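Side-chain contacts in Bd0816 (Bdellovibrio bacteriovorus HD100, PDB 5CER), which probably acts as a serine-type D-Ala-D-Ala carboxypeptidase of the S13 peptidase family: residues P77-G80 with R81-Y85; E90-M94 with K95-I99; S155-R158 with E159-T162; L295-A298 with N299-S302. The protein carries 2 engineered substitutions. All coordinates share one frame; numbering follows the deposited sequence.

Contact 1 of 4, residues P77-G80 with R81-Y85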
# COMPACT_ATOMS: atom_id res chain seq x y z
N PRO A 77 -8.20 9.83 -11.87
CA PRO A 77 -8.46 8.72 -10.98
C PRO A 77 -8.04 8.97 -9.54
O PRO A 77 -8.13 8.03 -8.72
CB PRO A 77 -7.61 7.60 -11.60
CG PRO A 77 -6.45 8.34 -12.16
CD PRO A 77 -7.07 9.55 -12.77
N ILE A 78 -7.53 10.15 -9.22
CA ILE A 78 -7.18 10.51 -7.85
C ILE A 78 -7.97 11.75 -7.36
O ILE A 78 -7.59 12.40 -6.39
CB ILE A 78 -5.64 10.67 -7.70
CG1 ILE A 78 -5.21 10.51 -6.22
CG2 ILE A 78 -5.14 11.95 -8.35
CD1 ILE A 78 -3.72 10.29 -6.04
N PHE A 79 -9.09 12.05 -8.04
CA PHE A 79 -9.93 13.20 -7.69
C PHE A 79 -10.84 12.81 -6.52
O PHE A 79 -11.79 12.04 -6.69
CB PHE A 79 -10.73 13.69 -8.90
CG PHE A 79 -10.94 15.18 -8.90
CD1 PHE A 79 -11.55 15.80 -7.84
CD2 PHE A 79 -10.55 15.96 -10.01
CE1 PHE A 79 -11.77 17.18 -7.84
CE2 PHE A 79 -10.76 17.34 -10.03
CZ PHE A 79 -11.38 17.94 -8.94
N GLY A 80 -10.51 13.32 -5.35
CA GLY A 80 -11.33 13.11 -4.14
C GLY A 80 -11.20 14.28 -3.17
O GLY A 80 -11.08 15.43 -3.61
N ARG A 81 -11.12 13.98 -1.88
CA ARG A 81 -10.95 14.98 -0.85
C ARG A 81 -9.81 15.95 -1.16
O ARG A 81 -10.04 17.16 -1.16
CB ARG A 81 -10.68 14.33 0.51
CG ARG A 81 -10.52 15.32 1.68
CD ARG A 81 -9.89 14.67 2.92
NE ARG A 81 -10.68 13.55 3.40
CZ ARG A 81 -11.62 13.55 4.35
NH1 ARG A 81 -11.99 14.65 4.98
NH2 ARG A 81 -12.21 12.39 4.63
N ASN A 82 -8.59 15.44 -1.36
CA ASN A 82 -7.42 16.31 -1.35
C ASN A 82 -7.42 17.26 -2.52
O ASN A 82 -7.11 18.45 -2.37
CB ASN A 82 -6.11 15.52 -1.27
CG ASN A 82 -5.92 14.87 0.08
OD1 ASN A 82 -6.47 15.32 1.10
ND2 ASN A 82 -5.17 13.77 0.10
N LEU A 83 -7.71 16.73 -3.68
CA LEU A 83 -7.75 17.53 -4.88
C LEU A 83 -8.94 18.49 -4.82
O LEU A 83 -8.86 19.64 -5.31
CB LEU A 83 -7.79 16.65 -6.12
CG LEU A 83 -6.95 16.92 -7.38
CD1 LEU A 83 -7.64 16.78 -8.75
CD2 LEU A 83 -6.42 18.31 -7.21
N SER A 84 -10.04 18.06 -4.19
CA SER A 84 -11.17 18.96 -3.92
C SER A 84 -10.76 20.14 -3.02
O SER A 84 -11.15 21.28 -3.31
CB SER A 84 -12.37 18.19 -3.35
OG SER A 84 -12.91 17.28 -4.32
N TYR A 85 -10.02 19.88 -1.93
CA TYR A 85 -9.59 20.92 -1.02
C TYR A 85 -8.73 21.92 -1.77
O TYR A 85 -8.87 23.13 -1.59
CB TYR A 85 -8.81 20.37 0.16
CG TYR A 85 -9.59 19.63 1.24
CD1 TYR A 85 -11.01 19.62 1.29
CD2 TYR A 85 -8.91 18.97 2.26
CE1 TYR A 85 -11.71 18.93 2.28
CE2 TYR A 85 -9.60 18.30 3.26
CZ TYR A 85 -10.99 18.30 3.28
OH TYR A 85 -11.65 17.62 4.26
O HOH W 1 -8.08 13.84 -4.16
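Gly-80 O is gripped twice by Ser-84, one turn further along the chain. Ser-84 N donates to Gly-80 O over 2.9 Å, almost in line with the C=O bond, while Ser-84 OG donates to the same Gly-80 O over 2.7 Å from above the carbonyl plane. With chi1 at -66°, the hydroxyl stands beside its own backbone N and leans back over the preceding turn. One water bridges the bend in front of the helix: its oxygen lies 2.7 Å from Ile-78 O, to which it donates, and it accepts from Gly-80 N and Leu-83 N. Leu-83 N thus finds in the water the acceptor that the young helix lacks. Beside these polar groups, Leu-83 CD1 lies over one face of the Phe-79 ring, 3.5 Å from its centroid, a CH-pi contact. Ser-84 OG sits at the edge of that ring, in its plane. On the helix itself Arg-81 lays CG over a face of the Tyr-85 ring, then bends at chi3, and its NH1 donates to Tyr-85 OH (3.1 Å) within the guanidinium plane. Arg-81 NE pairs with Glu-116 in a salt bridge, and Asn-82 ND2 is bonded to Glu-115. Such a water-bridged first turn behind a glycine N-cap marks the start of helix 81-93, the helical arm of a beta-alpha-beta unit.

Contact 2 of 4, residues E90-M94 with K95-I99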
# COMPACT_ATOMS: atom_id res chain seq x y z
N GLU A 90 -8.10 27.17 -4.67
CA GLU A 90 -7.92 27.78 -5.97
C GLU A 90 -9.09 28.64 -6.42
O GLU A 90 -8.89 29.72 -7.00
CB GLU A 90 -7.64 26.73 -7.03
CG GLU A 90 -6.24 26.15 -6.96
CD GLU A 90 -5.20 27.24 -7.18
OE1 GLU A 90 -5.04 27.69 -8.33
OE2 GLU A 90 -4.54 27.64 -6.18
N LEU A 91 -10.30 28.17 -6.17
CA LEU A 91 -11.50 28.94 -6.53
C LEU A 91 -11.53 30.28 -5.77
O LEU A 91 -11.85 31.34 -6.35
CB LEU A 91 -12.77 28.11 -6.32
CG LEU A 91 -13.00 27.06 -7.39
CD1 LEU A 91 -14.08 26.06 -6.98
CD2 LEU A 91 -13.34 27.67 -8.74
N ASN A 92 -11.19 30.21 -4.50
CA ASN A 92 -11.16 31.39 -3.62
C ASN A 92 -10.07 32.40 -4.06
O ASN A 92 -10.27 33.59 -4.00
CB ASN A 92 -10.96 30.98 -2.13
CG ASN A 92 -12.20 30.35 -1.49
OD1 ASN A 92 -12.31 30.13 -0.26
ND2 ASN A 92 -13.15 30.04 -2.32
N ARG A 93 -8.91 31.88 -4.49
CA ARG A 93 -7.88 32.73 -5.09
C ARG A 93 -8.42 33.51 -6.27
O ARG A 93 -8.04 34.68 -6.45
CB ARG A 93 -6.64 31.93 -5.47
CG ARG A 93 -5.83 31.42 -4.29
CD ARG A 93 -4.64 30.64 -4.77
NE ARG A 93 -3.90 31.47 -5.72
CZ ARG A 93 -3.56 31.18 -6.98
NH1 ARG A 93 -3.84 30.04 -7.51
NH2 ARG A 93 -2.87 32.07 -7.68
N MET A 94 -9.29 32.90 -7.07
CA MET A 94 -9.94 33.55 -8.20
C MET A 94 -11.21 34.31 -7.84
O MET A 94 -11.96 34.66 -8.73
CB MET A 94 -10.44 32.53 -9.22
CG MET A 94 -9.51 31.67 -10.05
SD MET A 94 -10.57 30.62 -11.09
CE MET A 94 -11.68 31.69 -12.00
N LYS A 95 -11.50 34.47 -6.56
CA LYS A 95 -12.65 35.22 -6.06
C LYS A 95 -13.99 34.51 -6.19
O LYS A 95 -15.03 35.20 -6.30
CB LYS A 95 -12.87 36.55 -6.80
CG LYS A 95 -11.67 37.37 -7.21
CD LYS A 95 -12.12 38.45 -8.16
CE LYS A 95 -11.07 39.60 -8.16
NZ LYS A 95 -10.28 39.62 -9.42
N VAL A 96 -13.97 33.19 -6.26
CA VAL A 96 -15.19 32.40 -6.35
C VAL A 96 -15.39 31.65 -5.04
O VAL A 96 -14.60 30.75 -4.69
CB VAL A 96 -15.15 31.43 -7.53
CG1 VAL A 96 -16.35 30.49 -7.49
CG2 VAL A 96 -15.11 32.21 -8.84
N THR A 97 -16.44 32.04 -4.32
CA THR A 97 -16.78 31.47 -3.05
C THR A 97 -18.17 30.78 -3.09
O THR A 97 -18.51 29.95 -2.23
CB THR A 97 -16.63 32.66 -2.05
OG1 THR A 97 -15.76 32.33 -0.96
CG2 THR A 97 -17.94 33.30 -1.58
N LYS A 98 -18.95 31.05 -4.13
CA LYS A 98 -20.34 30.60 -4.24
C LYS A 98 -20.63 30.11 -5.64
O LYS A 98 -20.37 30.83 -6.60
CB LYS A 98 -21.29 31.77 -3.90
CG LYS A 98 -21.33 32.10 -2.41
CD LYS A 98 -22.40 33.14 -2.06
CE LYS A 98 -22.08 33.78 -0.74
NZ LYS A 98 -23.26 34.32 -0.01
N ILE A 99 -21.16 28.90 -5.74
CA ILE A 99 -21.59 28.34 -7.00
C ILE A 99 -23.11 28.19 -6.99
O ILE A 99 -23.65 27.55 -6.09
CB ILE A 99 -21.02 26.94 -7.30
CG1 ILE A 99 -19.52 26.82 -6.93
CG2 ILE A 99 -21.35 26.50 -8.74
CD1 ILE A 99 -18.51 27.59 -7.73
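Val-96 folds back on the last turn of the helix and packs against Leu-91, with Val-96 CB and Leu-91 CB 4.3 Å apart and Val-96 CB 3.5 Å from the carbonyl oxygen Leu-91 O. Val-96 also touches Met-67 of strand 67-72. Two backbone bonds hold the reversal: Val-96 N donates to Leu-91 O over 2.8 Å, and Lys-95 N to Asn-92 O over 3.0 Å. Lys-95 takes a positive phi of 75°. Asn-92 reaches across from the helix. Its CG lies beside the backbone N (chi1 -74°), which brings Asn-92 ND2 to 2.9 Å from Val-96 O in a weak, bent hydrogen bond, while OD1 accepts from Thr-173 N. The amide therefore joins the helix end to two separate pieces of chain. Within the helix, Arg-93 NH1 forms a salt bridge with the Glu-90 carboxylate, 2.8 Å from Glu-90 OE2, to which it donates on the syn side, and as close to OE1; Glu-90 OE1 also accepts from Leu-398 N. The paired 6-to-1 and 5-to-2 bonds, a C-prime residue, Lys-95, in left-handed helical conformation and an apolar contact between Leu-91 and Val-96, the two residues joined by the 6-to-1 bond, make up a Schellman motif, here ending helix 81-93 and turning the chain into strand 98-104 of a beta-alpha-beta unit.

Contact 3 of 4, residues S155-R158 with E159-T162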
# COMPACT_ATOMS: atom_id res chain seq x y z
N SER A 155 -6.02 21.05 7.19
CA SER A 155 -4.77 21.57 7.75
C SER A 155 -3.57 20.58 7.61
O SER A 155 -2.44 21.01 7.34
CB SER A 155 -5.00 21.93 9.23
OG SER A 155 -3.94 22.74 9.68
N LYS A 156 -3.84 19.29 7.79
CA LYS A 156 -2.84 18.26 7.51
C LYS A 156 -2.43 18.28 6.04
O LYS A 156 -1.22 18.29 5.72
CB LYS A 156 -3.34 16.87 7.86
CG LYS A 156 -3.34 16.54 9.35
CD LYS A 156 -3.52 15.04 9.60
CE LYS A 156 -4.15 14.74 10.97
NZ LYS A 156 -5.65 14.94 10.95
N LEU A 157 -3.41 18.35 5.15
CA LEU A 157 -3.12 18.43 3.72
C LEU A 157 -2.25 19.64 3.41
O LEU A 157 -1.25 19.53 2.71
CB LEU A 157 -4.40 18.44 2.87
CG LEU A 157 -4.15 18.60 1.36
CD1 LEU A 157 -3.37 17.40 0.84
CD2 LEU A 157 -5.46 18.80 0.60
N ARG A 158 -2.65 20.80 3.92
CA ARG A 158 -1.91 22.04 3.68
C ARG A 158 -0.46 22.01 4.21
O ARG A 158 0.41 22.58 3.57
CB ARG A 158 -2.69 23.21 4.28
CG ARG A 158 -2.05 24.57 4.07
CD ARG A 158 -3.06 25.68 4.37
NE ARG A 158 -2.45 27.02 4.43
CZ ARG A 158 -2.00 27.60 5.54
NH1 ARG A 158 -2.01 26.99 6.72
NH2 ARG A 158 -1.46 28.80 5.45
N GLU A 159 -0.24 21.36 5.36
CA GLU A 159 1.10 21.14 5.98
C GLU A 159 2.01 20.39 4.96
O GLU A 159 3.11 20.82 4.63
CB GLU A 159 0.92 20.47 7.45
CG GLU A 159 0.36 21.42 8.61
CD GLU A 159 1.39 21.96 9.67
OE1 GLU A 159 2.61 21.80 9.54
OE2 GLU A 159 0.97 22.59 10.68
N ARG A 160 1.46 19.33 4.38
CA ARG A 160 2.11 18.60 3.27
C ARG A 160 2.33 19.43 1.99
O ARG A 160 3.42 19.43 1.43
CB ARG A 160 1.28 17.36 2.90
CG ARG A 160 1.52 16.17 3.80
CD ARG A 160 0.39 15.16 3.71
NE ARG A 160 0.57 14.34 2.50
CZ ARG A 160 -0.39 13.81 1.75
NH1 ARG A 160 -1.69 13.95 2.06
NH2 ARG A 160 -0.04 13.12 0.67
N ALA A 161 1.31 20.14 1.55
CA ALA A 161 1.44 21.06 0.41
C ALA A 161 2.57 22.05 0.61
O ALA A 161 3.35 22.33 -0.33
CB ALA A 161 0.13 21.77 0.14
N THR A 162 2.63 22.61 1.81
CA THR A 162 3.68 23.55 2.19
C THR A 162 5.06 22.91 2.15
O THR A 162 6.00 23.54 1.66
CB THR A 162 3.39 24.20 3.56
OG1 THR A 162 2.17 24.95 3.47
CG2 THR A 162 4.50 25.17 4.01
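A chi1 of -62° places Thr-162 OG1 beside its own backbone N, facing back along the axis toward Arg-158 O, whereas Arg-158 puts CG trans to its backbone N (chi1 -178°), and the chain runs out extended. Both lie in a regular alpha-helix, 151-163, whose i-to-i+4 bonds link the four residues of 155-158 to those of 159-162. Leu-157 O, for example, accepts from Ala-161 N over 2.9 Å, and Glu-159 N and Arg-160 N pair in the same way with Ser-155 O and Lys-156 O. Glu-159 CG comes over the backbone of the preceding turn, 3.1 Å from Ser-155 O, but the carboxylate then swings away: Glu-159 OE2 stays 6.6 Å from Arg-158 NH1, too far for a salt bridge. Arg-158 instead uses NE to donate to Met-168 O in the loop that follows the helix. On another side of the helix the Arg-160 chain bends at chi3, and Arg-160 NH1 comes within 4.0 Å of Leu-157 CD1, which approaches the guanidinium at a slant. This side packs against helix 81-93, and Arg-160 also touches Leu-388 and Leu-390, while Ala-161 rests on Met-168. Near the C-terminal end of the helix Arg-158 O takes two bonds from one residue: Thr-162 N at 2.8 Å and Thr-162 OG1 at 3.0 Å, reaching the oxygen from opposite faces of its carbonyl plane.

Contact 4 of 4, residues L295-A298 with N299-S302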
# COMPACT_ATOMS: atom_id res chain seq x y z
N LEU A 295 7.48 3.06 -7.96
CA LEU A 295 7.33 2.01 -6.96
C LEU A 295 8.01 2.44 -5.69
O LEU A 295 8.97 3.23 -5.70
CB LEU A 295 7.94 0.71 -7.48
CG LEU A 295 7.37 0.10 -8.75
CD1 LEU A 295 8.00 -1.25 -9.02
CD2 LEU A 295 5.87 -0.06 -8.70
N SER A 296 7.56 1.87 -4.60
CA SER A 296 8.02 2.19 -3.26
C SER A 296 9.45 1.74 -3.00
O SER A 296 9.88 0.75 -3.59
CB SER A 296 7.09 1.54 -2.22
OG SER A 296 5.73 1.82 -2.51
N VAL A 297 10.12 2.44 -2.09
CA VAL A 297 11.47 2.11 -1.69
C VAL A 297 11.45 1.66 -0.25
O VAL A 297 10.96 2.39 0.61
CB VAL A 297 12.40 3.33 -1.79
CG1 VAL A 297 13.80 2.98 -1.36
CG2 VAL A 297 12.41 3.84 -3.24
N ALA A 298 11.99 0.47 0.01
CA ALA A 298 12.00 -0.12 1.34
C ALA A 298 12.54 0.85 2.36
O ALA A 298 13.62 1.40 2.19
CB ALA A 298 12.79 -1.41 1.37
N ASN A 299 11.78 1.03 3.43
CA ASN A 299 12.14 1.87 4.55
C ASN A 299 12.06 3.36 4.25
O ASN A 299 11.54 4.10 5.09
CB ASN A 299 13.50 1.49 5.15
CG ASN A 299 13.82 2.24 6.41
OD1 ASN A 299 14.83 2.93 6.46
ND2 ASN A 299 12.99 2.13 7.42
N LYS A 300 12.55 3.80 3.10
CA LYS A 300 12.58 5.23 2.81
C LYS A 300 11.25 5.88 2.47
O LYS A 300 11.06 7.06 2.78
CB LYS A 300 13.62 5.52 1.72
CG LYS A 300 15.07 5.37 2.22
CD LYS A 300 16.03 5.56 1.07
CE LYS A 300 17.42 5.01 1.33
NZ LYS A 300 18.16 5.96 2.20
N ASP A 301 10.30 5.13 1.90
CA ASP A 301 8.94 5.66 1.73
C ASP A 301 8.06 5.32 2.93
O ASP A 301 7.49 4.22 3.01
CB ASP A 301 8.32 5.14 0.44
CG ASP A 301 8.91 5.79 -0.78
OD1 ASP A 301 9.07 7.03 -0.76
OD2 ASP A 301 9.28 5.04 -1.74
N SER A 302 8.00 6.25 3.88
CA SER A 302 7.28 6.07 5.15
C SER A 302 5.85 5.83 4.96
O SER A 302 5.24 5.15 5.78
CB SER A 302 7.33 7.31 6.04
OG SER A 302 8.62 7.84 6.15
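The chain leaves its short strand through a tight bend in which Asp-301 N donates to Val-297 O over 3.1 Å, nearly straight at 170°, and Asn-299 takes a positive phi of 73° that lets Lys-300 N make a weak bond to Ala-298 O. Asp-301 then closes the bend a second time with its side chain. Its CG stands beside its own N (chi1 -74°), which carries Asp-301 OD2 to 2.8 Å from Val-297 N; that donor arrives on the anti side of the carboxylate, somewhat out of its plane. Val-297 thus has both its backbone N and its O bonded to Asp-301. The same OD2 is salt-bridged to Lys-208, and this ammonium together with the Val-297 N-H would probably favour the charged form of the buried acid; OD1 is bonded to Tyr-384 OH. Val-297 CG1 lies 4.0 Å from Lys-300 CB and runs slantwise to that chain, whose NZ forms a salt bridge with Glu-381. The bend combines a gamma-turn at Asn-299 with an alpha-turn from Val-297 to Asp-301, ending the short, weakly bonded edge strand 296-297 of an antiparallel sheet, next to strand 317-324.

Contacts 1 and 2 mark the two ends of one helix, 81-93, with centres about 17 Å apart: residues 77-85 start it and 90-99 finish it. Contact 3 packs on the first turns of that helix, its centre about 14 Å from that of contact 1. There Leu-157 CD2 lies 3.4 Å from Asn-82 O and meets Tyr-85 CB. Contact 4 stands apart, its centre about 21 Å from contact 3, 23 Å from contact 1 and 37 Å from contact 2. It borders strand 317-324, which carries the Lys-Thr-Gly sequence characteristic of penicillin-recognising enzymes, consistent with a place beside the active-site cleft, as in relatives, whereas the other three belong to the region around the mixed sheet.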